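Local coordinates for Gp15 protein (Listeria phage PSA, PDB 6R5W) that serves as the trimeric receptor-binding protein of the phage, by which the virion probably recognises its Listeria host, at residues P67-V72 / T104-T109; A73-I78 / S93-K98. One frame throughout, in Å; residues are numbered along the deposited sequence.

Contact 1: P67-V72 / T104-T109; sequences PKNGFV and TGICAT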
ATOM      1  N   PRO A  67       3.392  27.340  13.770  1.00 38.15           N
ATOM      2  CA  PRO A  67       3.965  27.270  15.121  1.00 41.11           C
ATOM      3  C   PRO A  67       3.157  28.097  16.092  1.00 45.62           C
ATOM      4  O   PRO A  67       2.522  29.087  15.717  1.00 46.67           O
ATOM      5  CB  PRO A  67       5.386  27.824  14.964  1.00 37.49           C
ATOM      6  CG  PRO A  67       5.396  28.463  13.628  1.00 45.58           C
ATOM      7  CD  PRO A  67       4.334  27.923  12.790  1.00 40.85           C
ATOM      8  N   LYS A  68       3.145  27.641  17.342  1.00 38.61           N
ATOM      9  CA  LYS A  68       2.303  28.237  18.377  1.00 45.59           C
ATOM     10  C   LYS A  68       3.147  28.618  19.579  1.00 37.78           C
ATOM     11  O   LYS A  68       4.289  28.180  19.761  1.00 36.20           O
ATOM     12  CB  LYS A  68       1.192  27.275  18.880  1.00 40.88           C
ATOM     13  CG  LYS A  68       0.240  26.808  17.820  1.00 43.81           C
ATOM     14  CD  LYS A  68      -0.623  25.676  18.277  1.00 44.86           C
ATOM     15  CE  LYS A  68      -1.745  26.110  19.149  1.00 54.05           C
ATOM     16  NZ  LYS A  68      -2.903  25.156  19.046  1.00 58.99           N
ATOM     17  N   ASN A  69       2.565  29.463  20.443  1.00 38.80           N
ATOM     18  CA  ASN A  69       3.134  29.747  21.757  1.00 37.35           C
ATOM     19  C   ASN A  69       4.549  30.282  21.690  1.00 36.31           C
ATOM     20  O   ASN A  69       5.398  29.951  22.532  1.00 39.43           O
ATOM     21  CB  ASN A  69       3.078  28.476  22.621  1.00 38.93           C
ATOM     22  CG  ASN A  69       1.707  28.110  22.969  1.00 42.27           C
ATOM     23  OD1 ASN A  69       0.936  28.936  23.465  1.00 46.77           O
ATOM     24  ND2 ASN A  69       1.345  26.859  22.724  1.00 41.17           N
ATOM     25  N   GLY A  70       4.816  31.121  20.682  1.00 35.10           N
ATOM     26  CA  GLY A  70       6.086  31.757  20.573  1.00 38.30           C
ATOM     27  C   GLY A  70       7.145  30.967  19.839  1.00 42.59           C
ATOM     28  O   GLY A  70       8.185  31.540  19.491  1.00 37.53           O
ATOM     29  N   PHE A  71       6.929  29.675  19.611  1.00 38.41           N
ATOM     30  CA  PHE A  71       7.871  28.914  18.808  1.00 37.78           C
ATOM     31  C   PHE A  71       7.937  29.506  17.381  1.00 33.84           C
ATOM     32  O   PHE A  71       6.941  30.041  16.847  1.00 33.11           O
ATOM     33  CB  PHE A  71       7.441  27.454  18.706  1.00 33.30           C
ATOM     34  CG  PHE A  71       7.704  26.624  19.947  1.00 32.26           C
ATOM     35  CD1 PHE A  71       8.914  25.986  20.089  1.00 31.75           C
ATOM     36  CD2 PHE A  71       6.746  26.470  20.895  1.00 34.00           C
ATOM     37  CE1 PHE A  71       9.207  25.185  21.179  1.00 35.40           C
ATOM     38  CE2 PHE A  71       6.999  25.606  22.005  1.00 34.99           C
ATOM     39  CZ  PHE A  71       8.208  25.019  22.153  1.00 33.99           C
ATOM     40  N   VAL A  72       9.068  29.272  16.728  1.00 38.84           N
ATOM     41  CA  VAL A  72       9.220  29.613  15.322  1.00 39.99           C
ATOM     42  C   VAL A  72       9.454  28.314  14.546  1.00 45.96           C
ATOM     43  O   VAL A  72       9.953  27.314  15.097  1.00 41.43           O
ATOM     44  CB  VAL A  72      10.368  30.610  15.084  1.00 40.99           C
ATOM     45  CG1 VAL A  72      10.032  31.955  15.777  1.00 42.14           C
ATOM     46  CG2 VAL A  72      11.715  30.088  15.576  1.00 42.55           C
ATOM     47  N   THR A 104       9.417  25.043  25.435  1.00 36.57           N
ATOM     48  CA  THR A 104       8.657  23.914  25.955  1.00 33.90           C
ATOM     49  C   THR A 104       7.183  24.143  25.759  1.00 30.89           C
ATOM     50  O   THR A 104       6.722  25.234  25.428  1.00 34.21           O
ATOM     51  CB  THR A 104       8.922  23.735  27.457  1.00 38.79           C
ATOM     52  OG1 THR A 104       8.289  24.838  28.168  1.00 39.14           O
ATOM     53  CG2 THR A 104      10.356  23.760  27.727  1.00 39.18           C
ATOM     54  N   GLY A 105       6.392  23.078  25.928  1.00 32.85           N
ATOM     55  CA  GLY A 105       4.981  23.218  25.685  1.00 32.28           C
ATOM     56  C   GLY A 105       4.577  22.913  24.267  1.00 34.17           C
ATOM     57  O   GLY A 105       5.336  22.306  23.482  1.00 33.48           O
ATOM     58  N   ILE A 106       3.356  23.326  23.933  1.00 33.50           N
ATOM     59  CA  ILE A 106       2.762  23.019  22.636  1.00 36.01           C
ATOM     60  C   ILE A 106       3.333  23.931  21.555  1.00 39.91           C
ATOM     61  O   ILE A 106       3.134  25.151  21.575  1.00 41.26           O
ATOM     62  CB  ILE A 106       1.239  23.128  22.678  1.00 36.60           C
ATOM     63  CG1 ILE A 106       0.658  22.006  23.606  1.00 36.62           C
ATOM     64  CG2 ILE A 106       0.637  22.958  21.297  1.00 39.64           C
ATOM     65  CD1 ILE A 106      -0.838  22.164  23.924  1.00 39.74           C
ATOM     66  N   CYS A 107       4.049  23.350  20.613  1.00 35.00           N
ATOM     67  CA  CYS A 107       4.686  24.119  19.526  1.00 34.45           C
ATOM     68  C   CYS A 107       3.870  24.135  18.241  1.00 34.91           C
ATOM     69  O   CYS A 107       4.117  24.974  17.384  1.00 34.64           O
ATOM     70  CB  CYS A 107       6.080  23.568  19.274  1.00 31.25           C
ATOM     71  SG  CYS A 107       6.117  21.834  18.554  1.00 33.49           S
ATOM     72  N   ALA A 108       2.878  23.267  18.098  1.00 32.35           N
ATOM     73  CA  ALA A 108       2.043  23.129  16.929  1.00 36.33           C
ATOM     74  C   ALA A 108       0.975  22.109  17.228  1.00 33.80           C
ATOM     75  O   ALA A 108       1.126  21.285  18.148  1.00 33.96           O
ATOM     76  CB  ALA A 108       2.855  22.652  15.693  1.00 37.99           C
ATOM     77  N   THR A 109      -0.114  22.201  16.477  1.00 29.28           N
ATOM     78  CA  THR A 109      -1.275  21.322  16.563  1.00 31.75           C
ATOM     79  C   THR A 109      -1.702  20.891  15.175  1.00 35.06           C
ATOM     80  O   THR A 109      -1.810  21.721  14.285  1.00 37.80           O
ATOM     81  CB  THR A 109      -2.502  22.032  17.248  1.00 39.10           C
ATOM     82  OG1 THR A 109      -2.098  22.519  18.536  1.00 37.24           O
ATOM     83  CG2 THR A 109      -3.640  21.090  17.387  1.00 38.23           C
TER
HETATM   84  O   HOH W   1       6.462  28.354  24.737  1.00 37.62           O
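Phe71 lies with one ring face on Cys107: CB of the cysteine stands 3.4 Å from the centroid of the Phe71 ring, 14° off the normal, a CH-pi contact over the middle of the ring. SG continues along that normal on the far side of CB, a more distant sulfur-aromatic contact. The edge of the same ring meets backbone, with CE2 of Phe71 3.5 Å from Thr104 O near the ring plane.

Beside this apolar centre, three direct hydrogen bonds tie the turn to the strand. ND2 of Asn69 donates to Ile106 O at 2.7 Å in an almost perfectly straight bond (178°), lying in the carbonyl plane and on a lone pair, with the acceptor also in the plane of the amide. That fit fixes how the amide is turned. Lys68 N donates to Cys107 O at 2.8 Å, and the CA-H of Pro67 leans on the same oxygen. The Lys68 side chain runs over Ala108, CD 3.9 Å from its CA, and bends at chi3 (78°), which brings NZ to Thr109 OG1 at 2.8 Å. A water bridges Asn69 O and Thr104 O at the other end.

The turn's own geometry presents these groups: it is a type I' turn from Lys68 to Phe71, closed by Phe71 N to Lys68 O at 3.0 Å, and it sets Asn69 and Phe71 toward the strand. From the second shell, Asp146 hydrogen-bonds Thr109 OG1.

In this C-terminal, beta-rich part of the protein, the turn joins strands 61-65 and 72-84 of one antiparallel sheet and packs on edge strand 105-109 of the other; Phe71 also touches Ile149 of strand 146-152 and Val96 of strand 87-97, so its ring sits between the two sheets.

Contact 2: A73-I78 / S93-K98; sequences ASQPLI and SGIVGK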
ATOM      1  N   ALA A  73       9.052  28.332  13.272  1.00 36.15           N
ATOM      2  CA  ALA A  73       9.288  27.196  12.352  1.00 39.87           C
ATOM      3  C   ALA A  73      10.645  27.474  11.744  1.00 45.75           C
ATOM      4  O   ALA A  73      10.772  28.207  10.748  1.00 41.40           O
ATOM      5  CB  ALA A  73       8.198  27.109  11.297  1.00 43.94           C
ATOM      6  N   SER A  74      11.671  26.908  12.360  1.00 40.58           N
ATOM      7  CA  SER A  74      13.020  27.057  11.814  1.00 44.09           C
ATOM      8  C   SER A  74      13.142  26.307  10.504  1.00 51.80           C
ATOM      9  O   SER A  74      13.902  26.720   9.619  1.00 52.10           O
ATOM     10  CB  SER A  74      14.063  26.553  12.827  1.00 47.29           C
ATOM     11  OG  SER A  74      15.383  26.622  12.304  1.00 58.37           O
ATOM     12  N   GLN A  75      12.407  25.198  10.367  1.00 44.39           N
ATOM     13  CA  GLN A  75      12.117  24.634   9.049  1.00 56.32           C
ATOM     14  C   GLN A  75      10.604  24.516   8.917  1.00 47.78           C
ATOM     15  O   GLN A  75       9.941  24.240   9.922  1.00 44.69           O
ATOM     16  CB  GLN A  75      12.782  23.260   8.880  1.00 53.10           C
ATOM     17  CG  GLN A  75      14.311  23.297   8.949  1.00 57.78           C
ATOM     18  CD  GLN A  75      14.924  24.133   7.834  1.00 63.35           C
ATOM     19  OE1 GLN A  75      14.570  23.983   6.658  1.00 59.75           O
ATOM     20  NE2 GLN A  75      15.852  25.029   8.209  1.00 62.67           N
ATOM     21  N   PRO A  76      10.033  24.710   7.714  1.00 51.27           N
ATOM     22  CA  PRO A  76       8.564  24.608   7.577  1.00 43.54           C
ATOM     23  C   PRO A  76       8.049  23.340   8.225  1.00 39.67           C
ATOM     24  O   PRO A  76       8.653  22.265   8.137  1.00 43.00           O
ATOM     25  CB  PRO A  76       8.318  24.609   6.062  1.00 53.10           C
ATOM     26  CG  PRO A  76       9.537  25.364   5.485  1.00 54.66           C
ATOM     27  CD  PRO A  76      10.700  24.936   6.402  1.00 55.38           C
ATOM     28  N   LEU A  77       6.982  23.494   8.992  1.00 36.97           N
ATOM     29  CA  LEU A  77       6.367  22.369   9.709  1.00 36.07           C
ATOM     30  C   LEU A  77       5.349  21.755   8.780  1.00 37.23           C
ATOM     31  O   LEU A  77       4.376  22.406   8.419  1.00 34.73           O
ATOM     32  CB  LEU A  77       5.725  22.843  11.014  1.00 36.45           C
ATOM     33  CG  LEU A  77       6.712  23.640  11.842  1.00 32.98           C
ATOM     34  CD1 LEU A  77       6.019  24.051  13.225  1.00 43.40           C
ATOM     35  CD2 LEU A  77       7.974  22.964  12.187  1.00 36.25           C
ATOM     36  N   ILE A  78       5.614  20.523   8.327  1.00 32.78           N
ATOM     37  CA  ILE A  78       4.754  19.859   7.359  1.00 31.41           C
ATOM     38  C   ILE A  78       4.392  18.478   7.871  1.00 33.18           C
ATOM     39  O   ILE A  78       5.258  17.717   8.299  1.00 36.81           O
ATOM     40  CB  ILE A  78       5.427  19.796   5.964  1.00 37.08           C
ATOM     41  CG1 ILE A  78       5.700  21.241   5.501  1.00 42.62           C
ATOM     42  CG2 ILE A  78       4.526  19.059   4.988  1.00 37.31           C
ATOM     43  CD1 ILE A  78       6.588  21.360   4.286  1.00 46.80           C
ATOM     44  N   SER A  93       7.242  16.481   9.983  1.00 31.14           N
ATOM     45  CA  SER A  93       8.585  16.944   9.660  1.00 28.99           C
ATOM     46  C   SER A  93       8.733  18.417  10.083  1.00 27.63           C
ATOM     47  O   SER A  93       7.751  19.177  10.150  1.00 32.23           O
ATOM     48  CB  SER A  93       8.892  16.817   8.120  1.00 28.99           C
ATOM     49  OG  SER A  93       8.109  17.760   7.443  1.00 40.51           O
ATOM     50  N   GLY A  94       9.985  18.811  10.264  1.00 29.56           N
ATOM     51  CA  GLY A  94      10.350  20.162  10.574  1.00 29.80           C
ATOM     52  C   GLY A  94      11.110  20.296  11.877  1.00 27.59           C
ATOM     53  O   GLY A  94      11.394  19.321  12.569  1.00 30.39           O
ATOM     54  N   ILE A  95      11.523  21.555  12.158  1.00 29.34           N
ATOM     55  CA  ILE A  95      12.348  21.883  13.300  1.00 29.16           C
ATOM     56  C   ILE A  95      11.796  23.159  13.902  1.00 34.45           C
ATOM     57  O   ILE A  95      11.522  24.120  13.171  1.00 33.54           O
ATOM     58  CB  ILE A  95      13.814  22.075  12.916  1.00 34.03           C
ATOM     59  CG1 ILE A  95      14.394  20.794  12.266  1.00 31.95           C
ATOM     60  CG2 ILE A  95      14.706  22.478  14.138  1.00 31.65           C
ATOM     61  CD1 ILE A  95      15.820  21.000  11.726  1.00 35.33           C
ATOM     62  N   VAL A  96      11.566  23.165  15.229  1.00 36.35           N
ATOM     63  CA  VAL A  96      11.030  24.366  15.895  1.00 34.64           C
ATOM     64  C   VAL A  96      12.164  25.001  16.701  1.00 29.98           C
ATOM     65  O   VAL A  96      13.025  24.300  17.277  1.00 32.56           O
ATOM     66  CB  VAL A  96       9.808  24.072  16.788  1.00 32.05           C
ATOM     67  CG1 VAL A  96       8.679  23.582  15.946  1.00 32.17           C
ATOM     68  CG2 VAL A  96      10.197  23.031  17.878  1.00 32.13           C
ATOM     69  N   GLY A  97      12.129  26.336  16.773  1.00 32.36           N
ATOM     70  CA  GLY A  97      13.040  27.138  17.565  1.00 34.05           C
ATOM     71  C   GLY A  97      12.318  27.841  18.732  1.00 26.80           C
ATOM     72  O   GLY A  97      11.102  28.090  18.653  1.00 30.29           O
ATOM     73  N   LYS A  98      13.097  28.188  19.748  1.00 35.87           N
ATOM     74  CA  LYS A  98      12.556  28.788  20.973  1.00 33.45           C
ATOM     75  C   LYS A  98      11.777  30.050  20.674  1.00 37.72           C
ATOM     76  O   LYS A  98      10.675  30.256  21.201  1.00 35.91           O
ATOM     77  CB  LYS A  98      13.694  29.075  21.911  1.00 35.34           C
ATOM     78  CG  LYS A  98      13.236  29.585  23.322  1.00 37.67           C
ATOM     79  CD  LYS A  98      14.448  30.057  24.030  1.00 36.94           C
ATOM     80  CE  LYS A  98      14.108  30.189  25.541  1.00 46.00           C
ATOM     81  NZ  LYS A  98      15.334  30.583  26.284  1.00 47.92           N
TER
HETATM   82  O   HOH W   2       9.677  20.305   6.947  1.00 42.60           O
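Leu77 reaches across to strand 93-97 by its two methyls. CB starts away from that strand, but with CG anti to the carbonyl carbon (chi1 -52°) the branch swings back. CD1 of Leu77 then meets Val96 CG1 at 3.8 Å, the two side chains crossing at about a right angle, while CD2 of Leu77 lies over the backbone, 3.8 Å from Ile95 N and 4.0 Å from Gly94 CA. That amide of Ile95 is buried without a hydrogen-bond partner, and Gly94 has no side chain to obstruct the leucine.

The strands pair antiparallel on both sides of a corner at Ser74 and Gln75. Before it, Ala73 and Val96 form a non-hydrogen-bonded pair; after it, Ile78 and Ser93 form a hydrogen-bonded one, and Ile78 O is gripped twice, by Ser93 N at 2.9 Å and by Ser93 OG at 3.0 Å. The hydroxyl stands between its own backbone N and carbonyl carbon (chi1 70°), which turns it to this oxygen; it also accepts from a water. At the corner itself, Ile95 O takes Gln75 N at 3.1 Å, nearly straight, and more weakly Ser74 N. CG of Gln75 lies 3.9 Å from Ile95 CD1, the two chains side by side, before the amide leaves for Ser119 of the second subunit.

Strands 72-84 and 87-97 form a hairpin in the middle of a four-stranded antiparallel sheet: Leu77 packs on Leu65 of strand 61-65 and Leu161 of strand 159-167, the two outer strands, while Gln75 and Ile95 face the second subunit of the trimer.

The turn of contact 1 leads directly into strand 72-84, which contact 2 pairs with strand 87-97, and contact 2 is nested within the chain loop that contact 1 closes; their centres are 10 Å apart. Contact 1 joins one sheet to the other, with one buried aromatic ring on a cysteine inside a polar, partly exposed fringe, and no other subunit touches it. Contact 2 is pairing within a single sheet, more buried, with aliphatic packing and backbone bonds, and its outer side meets a neighbouring subunit. Val96 lines both, and Val72 O with Gly97 N, 2.9 Å apart and probably hydrogen-bonded, carries the strand pairing from contact 2 to the turn of contact 1.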